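Long-range contact in possible thiamine biosynthesis enzyme (Candida albicans, PDB 2X7Q), which is of unknown function but has a periplasmic binding protein fold and may bind a small ligand linked to thiamine biosynthesis: residues 87-101 against 195-209. The protein carries 1 engineered substitution. Residues are numbered along the deposited sequence; the frame is centred on the assembly and turned at random.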
loop_
_atom_site.group_PDB
_atom_site.type_symbol
_atom_site.label_atom_id
_atom_site.label_comp_id
_atom_site.label_asym_id
_atom_site.label_seq_id
_atom_site.Cartn_x
_atom_site.Cartn_y
_atom_site.Cartn_z
ATOM N N ASN A 87 -16.545 -8.445 -3.799
ATOM C CA ASN A 87 -16.152 -9.340 -2.716
ATOM C C ASN A 87 -14.939 -8.826 -1.948
ATOM O O ASN A 87 -14.347 -9.549 -1.148
ATOM C CB ASN A 87 -15.909 -10.755 -3.245
ATOM C CG ASN A 87 -17.194 -11.444 -3.664
ATOM O OD1 ASN A 87 -18.248 -11.237 -3.062
ATOM N ND2 ASN A 87 -17.114 -12.267 -4.703
ATOM N N ILE A 88 -14.582 -7.570 -2.195
ATOM C CA ILE A 88 -13.504 -6.917 -1.462
ATOM C C ILE A 88 -14.067 -5.788 -0.606
ATOM O O ILE A 88 -14.822 -4.945 -1.094
ATOM C CB ILE A 88 -12.434 -6.347 -2.412
ATOM C CG1 ILE A 88 -11.698 -7.482 -3.126
ATOM C CG2 ILE A 88 -11.445 -5.487 -1.644
ATOM C CD1 ILE A 88 -10.900 -8.370 -2.195
ATOM N N HIS A 89 -13.699 -5.777 0.672
ATOM C CA HIS A 89 -14.196 -4.768 1.600
ATOM C C HIS A 89 -13.065 -4.004 2.284
ATOM O O HIS A 89 -12.169 -4.602 2.881
ATOM C CB HIS A 89 -15.099 -5.410 2.656
ATOM C CG HIS A 89 -16.434 -5.836 2.132
ATOM N ND1 HIS A 89 -16.629 -7.028 1.466
ATOM C CD2 HIS A 89 -17.646 -5.234 2.183
ATOM C CE1 HIS A 89 -17.899 -7.138 1.128
ATOM N NE2 HIS A 89 -18.540 -6.062 1.550
ATOM N N VAL A 90 -13.117 -2.679 2.190
ATOM C CA VAL A 90 -12.174 -1.824 2.900
ATOM C C VAL A 90 -12.731 -1.486 4.278
ATOM O O VAL A 90 -13.701 -0.734 4.397
ATOM C CB VAL A 90 -11.894 -0.520 2.130
ATOM C CG1 VAL A 90 -10.961 0.378 2.929
ATOM C CG2 VAL A 90 -11.303 -0.827 0.761
ATOM N N LEU A 91 -12.112 -2.042 5.313
ATOM C CA LEU A 91 -12.624 -1.918 6.674
ATOM C C LEU A 91 -12.219 -0.615 7.356
ATOM O O LEU A 91 -13.060 0.085 7.922
ATOM C CB LEU A 91 -12.170 -3.110 7.520
ATOM C CG LEU A 91 -12.629 -4.484 7.033
ATOM C CD1 LEU A 91 -12.040 -5.583 7.899
ATOM C CD2 LEU A 91 -14.146 -4.563 7.017
ATOM N N ASP A 92 -10.929 -0.293 7.307
ATOM C CA ASP A 92 -10.420 0.888 7.993
ATOM C C ASP A 92 -9.087 1.343 7.407
ATOM O O ASP A 92 -8.521 0.680 6.539
ATOM C CB ASP A 92 -10.271 0.603 9.490
ATOM C CG ASP A 92 -10.471 1.839 10.346
ATOM O OD1 ASP A 92 -10.799 1.688 11.542
ATOM O OD2 ASP A 92 -10.312 2.961 9.823
ATOM N N THR A 93 -8.593 2.481 7.885
ATOM C CA THR A 93 -7.320 3.025 7.428
ATOM C C THR A 93 -6.176 2.586 8.337
ATOM O O THR A 93 -6.270 2.692 9.559
ATOM C CB THR A 93 -7.354 4.563 7.382
ATOM O OG1 THR A 93 -8.422 4.995 6.531
ATOM C CG2 THR A 93 -6.036 5.112 6.856
ATOM N N TYR A 94 -5.099 2.094 7.733
ATOM C CA TYR A 94 -3.930 1.646 8.481
ATOM C C TYR A 94 -2.893 2.760 8.590
ATOM O O TYR A 94 -2.318 2.989 9.655
ATOM C CB TYR A 94 -3.318 0.414 7.813
ATOM C CG TYR A 94 -2.073 -0.105 8.494
ATOM C CD1 TYR A 94 -2.136 -0.679 9.756
ATOM C CD2 TYR A 94 -0.834 -0.033 7.870
ATOM C CE1 TYR A 94 -1.003 -1.159 10.383
ATOM C CE2 TYR A 94 0.306 -0.510 8.487
ATOM C CZ TYR A 94 0.214 -1.072 9.742
ATOM O OH TYR A 94 1.344 -1.550 10.360
ATOM N N VAL A 95 -2.659 3.449 7.479
ATOM C CA VAL A 95 -1.747 4.586 7.460
ATOM C C VAL A 95 -2.459 5.840 6.968
ATOM O O VAL A 95 -3.037 5.854 5.881
ATOM C CB VAL A 95 -0.522 4.318 6.574
ATOM C CG1 VAL A 95 0.322 5.573 6.454
ATOM C CG2 VAL A 95 0.297 3.170 7.144
ATOM N N LYS A 96 -2.412 6.891 7.779
ATOM C CA LYS A 96 -3.113 8.131 7.473
ATOM C C LYS A 96 -2.323 9.020 6.516
ATOM O O LYS A 96 -2.891 9.637 5.613
ATOM C CB LYS A 96 -3.422 8.889 8.764
ATOM C CG LYS A 96 -4.246 10.147 8.566
ATOM C CD LYS A 96 -4.633 10.751 9.902
ATOM C CE LYS A 96 -5.406 9.751 10.749
ATOM N NZ LYS A 96 -5.777 10.321 12.074
ATOM N N SER A 97 -1.011 9.084 6.722
ATOM C CA SER A 97 -0.145 9.920 5.895
ATOM C C SER A 97 -0.052 9.388 4.464
ATOM O O SER A 97 -0.194 8.189 4.231
ATOM C CB SER A 97 1.249 10.025 6.520
ATOM O OG SER A 97 1.769 8.742 6.821
ATOM N N PRO A 98 0.185 10.286 3.497
ATOM C CA PRO A 98 0.271 9.912 2.080
ATOM C C PRO A 98 1.580 9.209 1.745
ATOM O O PRO A 98 2.579 9.443 2.423
ATOM C CB PRO A 98 0.217 11.262 1.365
ATOM C CG PRO A 98 0.795 12.221 2.337
ATOM C CD PRO A 98 0.349 11.736 3.697
ATOM N N LEU A 99 1.568 8.365 0.715
ATOM C CA LEU A 99 2.767 7.649 0.288
ATOM C C LEU A 99 3.619 8.512 -0.644
ATOM O O LEU A 99 3.097 9.152 -1.556
ATOM C CB LEU A 99 2.388 6.343 -0.416
ATOM C CG LEU A 99 3.482 5.278 -0.527
ATOM C CD1 LEU A 99 3.728 4.642 0.827
ATOM C CD2 LEU A 99 3.115 4.215 -1.554
ATOM N N LEU A 100 4.929 8.529 -0.411
ATOM C CA LEU A 100 5.843 9.306 -1.244
ATOM C C LEU A 100 6.496 8.442 -2.319
ATOM O O LEU A 100 7.378 7.631 -2.027
ATOM C CB LEU A 100 6.915 9.982 -0.387
ATOM C CG LEU A 100 7.955 10.823 -1.132
ATOM C CD1 LEU A 100 7.279 11.899 -1.969
ATOM C CD2 LEU A 100 8.947 11.444 -0.159
ATOM N N TRP A 101 6.057 8.624 -3.561
ATOM C CA TRP A 101 6.600 7.875 -4.689
ATOM C C TRP A 101 7.786 8.598 -5.317
ATOM O O TRP A 101 7.739 9.805 -5.544
ATOM C CB TRP A 101 5.520 7.631 -5.743
ATOM C CG TRP A 101 4.520 6.590 -5.342
ATOM C CD1 TRP A 101 3.360 6.788 -4.651
ATOM C CD2 TRP A 101 4.589 5.185 -5.612
ATOM N NE1 TRP A 101 2.703 5.592 -4.474
ATOM C CE2 TRP A 101 3.442 4.590 -5.056
ATOM C CE3 TRP A 101 5.515 4.369 -6.271
ATOM C CZ2 TRP A 101 3.190 3.224 -5.137
ATOM C CZ3 TRP A 101 5.266 3.011 -6.352
ATOM C CH2 TRP A 101 4.114 2.452 -5.789
ATOM N N GLN A 195 9.567 13.289 -7.665
ATOM C CA GLN A 195 8.830 12.648 -6.580
ATOM C C GLN A 195 7.355 13.008 -6.699
ATOM O O GLN A 195 6.993 13.884 -7.480
ATOM C CB GLN A 195 9.367 13.093 -5.219
ATOM C CG GLN A 195 10.783 12.632 -4.913
ATOM C CD GLN A 195 11.247 13.061 -3.532
ATOM O OE1 GLN A 195 10.573 13.831 -2.848
ATOM N NE2 GLN A 195 12.406 12.562 -3.115
ATOM N N ILE A 196 6.505 12.331 -5.931
ATOM C CA ILE A 196 5.074 12.618 -5.956
ATOM C C ILE A 196 4.322 11.912 -4.832
ATOM O O ILE A 196 4.413 10.694 -4.680
ATOM C CB ILE A 196 4.438 12.249 -7.314
ATOM C CG1 ILE A 196 2.933 12.519 -7.291
ATOM C CG2 ILE A 196 4.717 10.799 -7.661
ATOM C CD1 ILE A 196 2.233 12.182 -8.588
ATOM N N TYR A 197 3.584 12.686 -4.045
ATOM C CA TYR A 197 2.798 12.138 -2.948
ATOM C C TYR A 197 1.455 11.626 -3.447
ATOM O O TYR A 197 0.944 12.086 -4.469
ATOM C CB TYR A 197 2.561 13.202 -1.872
ATOM C CG TYR A 197 3.797 13.605 -1.097
ATOM C CD1 TYR A 197 4.214 12.879 0.010
ATOM C CD2 TYR A 197 4.533 14.720 -1.465
ATOM C CE1 TYR A 197 5.341 13.248 0.722
ATOM C CE2 TYR A 197 5.659 15.099 -0.762
ATOM C CZ TYR A 197 6.059 14.360 0.332
ATOM O OH TYR A 197 7.182 14.731 1.037
ATOM N N THR A 198 0.885 10.671 -2.721
ATOM C CA THR A 198 -0.472 10.224 -2.994
ATOM C C THR A 198 -1.445 11.207 -2.354
ATOM O O THR A 198 -1.294 11.558 -1.183
ATOM C CB THR A 198 -0.730 8.813 -2.433
ATOM O OG1 THR A 198 -0.576 8.825 -1.008
ATOM C CG2 THR A 198 0.243 7.811 -3.037
ATOM N N PRO A 199 -2.442 11.667 -3.125
ATOM C CA PRO A 199 -3.429 12.613 -2.595
ATOM C C PRO A 199 -4.238 11.999 -1.457
ATOM O O PRO A 199 -4.924 12.718 -0.731
ATOM C CB PRO A 199 -4.345 12.875 -3.795
ATOM C CG PRO A 199 -3.538 12.497 -4.993
ATOM C CD PRO A 199 -2.658 11.375 -4.553
ATOM N N TRP A 200 -4.145 10.681 -1.303
ATOM C CA TRP A 200 -4.958 9.957 -0.332
ATOM C C TRP A 200 -4.105 9.278 0.734
ATOM O O TRP A 200 -2.887 9.165 0.589
ATOM C CB TRP A 200 -5.797 8.902 -1.052
ATOM C CG TRP A 200 -4.980 8.037 -1.963
ATOM C CD1 TRP A 200 -4.227 6.957 -1.610
ATOM C CD2 TRP A 200 -4.830 8.186 -3.384
ATOM N NE1 TRP A 200 -3.618 6.422 -2.721
ATOM C CE2 TRP A 200 -3.971 7.155 -3.818
ATOM C CE3 TRP A 200 -5.338 9.085 -4.322
ATOM C CZ2 TRP A 200 -3.613 7.005 -5.159
ATOM C CZ3 TRP A 200 -4.980 8.932 -5.650
ATOM C CH2 TRP A 200 -4.127 7.900 -6.055
ATOM N N SER A 201 -4.753 8.827 1.807
ATOM C CA SER A 201 -4.088 8.003 2.811
ATOM C C SER A 201 -3.573 6.740 2.129
ATOM O O SER A 201 -4.253 6.173 1.278
ATOM C CB SER A 201 -5.049 7.651 3.947
ATOM O OG SER A 201 -5.456 8.814 4.648
ATOM N N SER A 202 -2.378 6.301 2.508
ATOM C CA SER A 202 -1.663 5.283 1.739
ATOM C C SER A 202 -2.059 3.829 2.005
ATOM O O SER A 202 -2.030 3.005 1.091
ATOM C CB SER A 202 -0.151 5.456 1.907
ATOM O OG SER A 202 0.219 5.460 3.270
ATOM N N TRP A 203 -2.424 3.509 3.243
ATOM C CA TRP A 203 -2.682 2.118 3.608
ATOM C C TRP A 203 -4.049 1.893 4.249
ATOM O O TRP A 203 -4.534 2.727 5.014
ATOM C CB TRP A 203 -1.573 1.606 4.529
ATOM C CG TRP A 203 -0.233 1.538 3.859
ATOM C CD1 TRP A 203 0.609 2.579 3.604
ATOM C CD2 TRP A 203 0.423 0.361 3.358
ATOM N NE1 TRP A 203 1.745 2.127 2.977
ATOM C CE2 TRP A 203 1.654 0.774 2.815
ATOM C CE3 TRP A 203 0.079 -0.992 3.319
ATOM C CZ2 TRP A 203 2.549 -0.131 2.236
ATOM C CZ3 TRP A 203 0.970 -1.883 2.745
ATOM C CH2 TRP A 203 2.189 -1.450 2.212
ATOM N N VAL A 204 -4.658 0.754 3.932
ATOM C CA VAL A 204 -5.960 0.392 4.481
ATOM C C VAL A 204 -5.994 -1.087 4.850
ATOM O O VAL A 204 -5.158 -1.870 4.395
ATOM C CB VAL A 204 -7.097 0.673 3.482
ATOM C CG1 VAL A 204 -7.197 2.158 3.181
ATOM C CG2 VAL A 204 -6.888 -0.127 2.203
ATOM N N VAL A 205 -6.964 -1.461 5.678
ATOM C CA VAL A 205 -7.160 -2.858 6.044
ATOM C C VAL A 205 -8.345 -3.422 5.267
ATOM O O VAL A 205 -9.462 -2.918 5.378
ATOM C CB VAL A 205 -7.417 -3.017 7.553
ATOM C CG1 VAL A 205 -7.676 -4.476 7.899
ATOM C CG2 VAL A 205 -6.241 -2.474 8.350
ATOM N N ALA A 206 -8.101 -4.462 4.474
ATOM C CA ALA A 206 -9.153 -5.035 3.641
ATOM C C ALA A 206 -9.438 -6.494 3.979
ATOM O O ALA A 206 -8.597 -7.188 4.557
ATOM C CB ALA A 206 -8.808 -4.886 2.167
ATOM N N THR A 207 -10.630 -6.949 3.605
ATOM C CA THR A 207 -11.034 -8.331 3.829
ATOM C C THR A 207 -11.949 -8.793 2.701
ATOM O O THR A 207 -12.298 -8.011 1.817
ATOM C CB THR A 207 -11.766 -8.493 5.175
ATOM O OG1 THR A 207 -11.989 -9.884 5.439
ATOM C CG2 THR A 207 -13.099 -7.763 5.148
ATOM N N SER A 208 -12.332 -10.064 2.732
ATOM C CA SER A 208 -13.223 -10.620 1.725
ATOM C C SER A 208 -14.641 -10.731 2.270
ATOM O O SER A 208 -14.859 -10.620 3.476
ATOM C CB SER A 208 -12.729 -11.993 1.279
ATOM O OG SER A 208 -12.764 -12.918 2.350
ATOM N N SER A 209 -15.601 -10.939 1.374
ATOM C CA SER A 209 -16.994 -11.095 1.773
ATOM C C SER A 209 -17.166 -12.338 2.638
ATOM O O SER A 209 -17.988 -12.360 3.555
ATOM C CB SER A 209 -17.903 -11.174 0.543
ATOM O OG SER A 209 -17.901 -9.953 -0.175
#
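H89 and T207 form an antiparallel hydrogen-bonded pair: H89 N donates to T207 O at 2.9 Å, and T207 N donates to H89 O. Past the V90/A206 pair comes a classic beta bulge, with L91 and D92 both facing V205. L91 N meets V205 O almost head-on, and V205 N bonds to D92 O. A second irregularity follows at W203 O, which accepts from both Y94 N (2.8 Å) and V95 N (3.2 Å), two donors above the same face of its carbonyl plane.

In the linkers, serine and threonine hydroxyls supply much of the bonding. S201 OG donates to K96 O, and S202 OG to S97 O at 2.9 Å. T198 OG1, turned between its backbone N and carbonyl carbon (chi1 62°), accepts from L99 N at 2.8 Å and donates to W200 O; T198 N donates to L99 O. The second ladder then pairs W101 with I196 through two backbone bonds, and L100 CD1 sits over the centre of the Y197 ring, a CH-pi contact.

The two linkers run side by side between two five-stranded sheets, consistent with the hinge between the lobes of a periplasmic binding protein fold. Strands 88-95 and 203-208 lie in one, beside helix 74-82; strands 100-106 and 190-197 lie in the other, beside helix 129-141.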